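Side-chain contact in breast cancer anti-estrogen resistance protein 1 (Mus musculus, PDB 5W93), which acts as a docking protein that coordinates tyrosine-kinase signalling in cell adhesion and migration, its C-terminal FAT-like helical domain here binding the paxillin LD1 peptide: residues A[43-48]-A[95-100]. The protein carries 2 engineered substitutions. Numbering follows the deposited sequence.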
ATOM      1  N   LYS A  43       3.355   0.860  20.954  1.00 29.01           N
ATOM      2  CA  LYS A  43       3.678  -0.559  20.810  1.00 31.95           C
ATOM      3  C   LYS A  43       2.593  -1.272  20.009  1.00 27.40           C
ATOM      4  O   LYS A  43       2.863  -2.296  19.385  1.00 28.98           O
ATOM      5  CB  LYS A  43       3.874  -1.251  22.168  1.00 28.81           C
ATOM      6  CG  LYS A  43       2.672  -1.251  23.095  1.00 30.30           C
ATOM      7  CD  LYS A  43       3.080  -1.961  24.392  1.00 45.97           C
ATOM      8  CE  LYS A  43       1.910  -2.568  25.129  1.00 55.24           C
ATOM      9  NZ  LYS A  43       2.387  -3.429  26.259  1.00 65.15           N
ATOM     10  N   ILE A  44       1.387  -0.705  20.025  1.00 28.98           N
ATOM     11  CA  ILE A  44       0.264  -1.221  19.252  1.00 31.54           C
ATOM     12  C   ILE A  44       0.160  -0.599  17.844  1.00 29.98           C
ATOM     13  O   ILE A  44       0.094  -1.335  16.857  1.00 29.22           O
ATOM     14  CB  ILE A  44      -1.077  -0.997  19.991  1.00 31.68           C
ATOM     15  CG1 ILE A  44      -1.055  -1.653  21.379  1.00 30.49           C
ATOM     16  CG2 ILE A  44      -2.249  -1.506  19.145  1.00 33.14           C
ATOM     17  CD1 ILE A  44      -0.834  -3.161  21.359  1.00 33.64           C
ATOM     18  N   PHE A  45       0.137   0.729  17.717  1.00 26.72           N
ATOM     19  CA  PHE A  45      -0.133   1.277  16.379  1.00 29.36           C
ATOM     20  C   PHE A  45       1.069   1.145  15.431  1.00 24.32           C
ATOM     21  O   PHE A  45       0.875   1.067  14.209  1.00 20.60           O
ATOM     22  CB  PHE A  45      -0.670   2.725  16.442  1.00 25.53           C
ATOM     23  CG  PHE A  45       0.338   3.799  16.851  1.00 25.24           C
ATOM     24  CD1 PHE A  45       1.350   4.198  15.994  1.00 22.14           C
ATOM     25  CD2 PHE A  45       0.182   4.481  18.053  1.00 24.13           C
ATOM     26  CE1 PHE A  45       2.242   5.200  16.350  1.00 21.16           C
ATOM     27  CE2 PHE A  45       1.050   5.494  18.412  1.00 25.28           C
ATOM     28  CZ  PHE A  45       2.088   5.851  17.567  1.00 26.53           C
ATOM     29  N   VAL A  46       2.282   1.055  15.983  1.00 20.32           N
ATOM     30  CA  VAL A  46       3.469   0.799  15.169  1.00 20.44           C
ATOM     31  C   VAL A  46       3.438  -0.622  14.578  1.00 24.69           C
ATOM     32  O   VAL A  46       3.774  -0.819  13.416  1.00 22.43           O
ATOM     33  CB  VAL A  46       4.783   0.990  15.977  1.00 22.39           C
ATOM     34  CG1 VAL A  46       5.965   0.414  15.222  1.00 31.43           C
ATOM     35  CG2 VAL A  46       5.009   2.491  16.299  1.00 20.63           C
ATOM     36  N   ALA A  47       3.033  -1.598  15.383  1.00 26.46           N
ATOM     37  CA  ALA A  47       2.780  -2.956  14.875  1.00 25.75           C
ATOM     38  C   ALA A  47       1.754  -2.942  13.740  1.00 27.74           C
ATOM     39  O   ALA A  47       1.957  -3.579  12.712  1.00 25.20           O
ATOM     40  CB  ALA A  47       2.302  -3.878  16.004  1.00 25.54           C
ATOM     41  N   HIS A  48       0.655  -2.217  13.926  1.00 26.89           N
ATOM     42  CA  HIS A  48      -0.388  -2.166  12.902  1.00 27.60           C
ATOM     43  C   HIS A  48       0.078  -1.419  11.644  1.00 25.03           C
ATOM     44  O   HIS A  48      -0.342  -1.744  10.540  1.00 23.63           O
ATOM     45  CB  HIS A  48      -1.676  -1.558  13.473  1.00 24.23           C
ATOM     46  CG  HIS A  48      -2.433  -2.516  14.334  1.00 29.17           C
ATOM     47  ND1 HIS A  48      -3.250  -3.503  13.812  1.00 28.77           N
ATOM     48  CD2 HIS A  48      -2.442  -2.698  15.677  1.00 29.46           C
ATOM     49  CE1 HIS A  48      -3.747  -4.229  14.796  1.00 32.03           C
ATOM     50  NE2 HIS A  48      -3.267  -3.765  15.940  1.00 33.79           N
ATOM     51  N   ALA A  95       7.682   7.098   7.765  1.00 26.46           N
ATOM     52  CA  ALA A  95       8.061   8.412   8.303  1.00 31.97           C
ATOM     53  C   ALA A  95       7.079   8.922   9.357  1.00 25.84           C
ATOM     54  O   ALA A  95       7.475   9.253  10.480  1.00 24.63           O
ATOM     55  CB  ALA A  95       8.190   9.443   7.168  1.00 27.50           C
ATOM     56  N   THR A  96       5.801   8.988   9.002  1.00 22.53           N
ATOM     57  CA  THR A  96       4.808   9.515   9.928  1.00 24.26           C
ATOM     58  C   THR A  96       4.580   8.620  11.147  1.00 25.83           C
ATOM     59  O   THR A  96       4.263   9.121  12.234  1.00 24.18           O
ATOM     60  CB  THR A  96       3.463   9.767   9.234  1.00 27.50           C
ATOM     61  OG1 THR A  96       2.970   8.549   8.639  1.00 23.51           O
ATOM     62  CG2 THR A  96       3.619  10.824   8.165  1.00 27.84           C
ATOM     63  N   THR A  97       4.735   7.303  10.983  1.00 22.25           N
ATOM     64  CA  THR A  97       4.568   6.393  12.112  1.00 22.29           C
ATOM     65  C   THR A  97       5.684   6.621  13.138  1.00 22.96           C
ATOM     66  O   THR A  97       5.431   6.688  14.355  1.00 23.36           O
ATOM     67  CB  THR A  97       4.558   4.890  11.654  1.00 24.74           C
ATOM     68  OG1 THR A  97       3.474   4.676  10.744  1.00 22.63           O
ATOM     69  CG2 THR A  97       4.368   3.955  12.829  1.00 25.93           C
ATOM     70  N   LYS A  98       6.912   6.733  12.650  1.00 19.52           N
ATOM     71  CA  LYS A  98       8.035   7.005  13.529  1.00 24.90           C
ATOM     72  C   LYS A  98       7.804   8.333  14.274  1.00 23.38           C
ATOM     73  O   LYS A  98       8.019   8.431  15.479  1.00 25.97           O
ATOM     74  CB  LYS A  98       9.351   7.051  12.740  1.00 28.37           C
ATOM     75  CG  LYS A  98       9.858   5.675  12.279  1.00 38.39           C
ATOM     76  CD  LYS A  98      11.311   5.731  11.785  1.00 39.22           C
ATOM     77  CE  LYS A  98      11.460   6.518  10.506  1.00 40.27           C
ATOM     78  NZ  LYS A  98      12.711   6.195   9.748  1.00 35.75           N
ATOM     79  N   ALA A  99       7.328   9.330  13.548  1.00 27.35           N
ATOM     80  CA  ALA A  99       7.099  10.656  14.139  1.00 30.13           C
ATOM     81  C   ALA A  99       5.974  10.629  15.195  1.00 31.15           C
ATOM     82  O   ALA A  99       6.073  11.281  16.241  1.00 28.23           O
ATOM     83  CB  ALA A  99       6.787  11.652  13.058  1.00 26.11           C
ATOM     84  N   ALA A 100       4.908   9.880  14.924  1.00 23.01           N
ATOM     85  CA  ALA A 100       3.819   9.713  15.886  1.00 28.41           C
ATOM     86  C   ALA A 100       4.270   8.992  17.160  1.00 28.75           C
ATOM     87  O   ALA A 100       3.726   9.227  18.242  1.00 30.51           O
ATOM     88  CB  ALA A 100       2.636   8.951  15.234  1.00 25.15           C
TER
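Phe45 reaches across to Ala100 and Thr97 and supplies most of the apolar contact, a clear instance of one large ring bridging two antiparallel helices that otherwise meet through small residues. Its CE1 and CZ do the touching: CZ lies 3.9 Å from Ala100 CB. The ring comes edge-on to the other backbone, with the carbonyl oxygens of Thr97 and Ala100 near its plane; CZ stands 3.8 Å from Ala100 O and CE1 4.0 Å from Thr97 O. The C-H edge of the ring thus packs against both oxygens at van der Waals distance. A chi1 of 71° sends the Phe45 ring across the gap with CE1 and CZ leading toward Ala100.

A second apolar contact joins methyl to methyl, Val46 CG2 meeting Thr97 CG2 at 3.8 Å as the two side chains cross at a slant. These two residues also have the nearest alpha carbons across the segments, Val46 CA and Thr97 CA being 6.5 Å apart.

The hydroxyl of Thr97 is the polar group beside this contact. The methyl CG2 of Thr97 lies anti to the backbone N (chi1 -60° for OG1), which turns that branch to Val46 while OG1 hydrogen-bonds Ile93 O in its own helix and Ser49 OG on helix 42-69.

The axes of segments 43-48 and 95-100 pass 10.2 Å apart and run nearly antiparallel (176°); the contact joins helix 42-69 to helix 73-102 within the four-helix bundle of this domain. Met113 of helix 107-135 touches both Phe45 and Thr97, whereas the bound paxillin peptide packs on Val46 and Thr97 and forms a salt bridge with Lys98, placing the contact beneath the groove between these two helices.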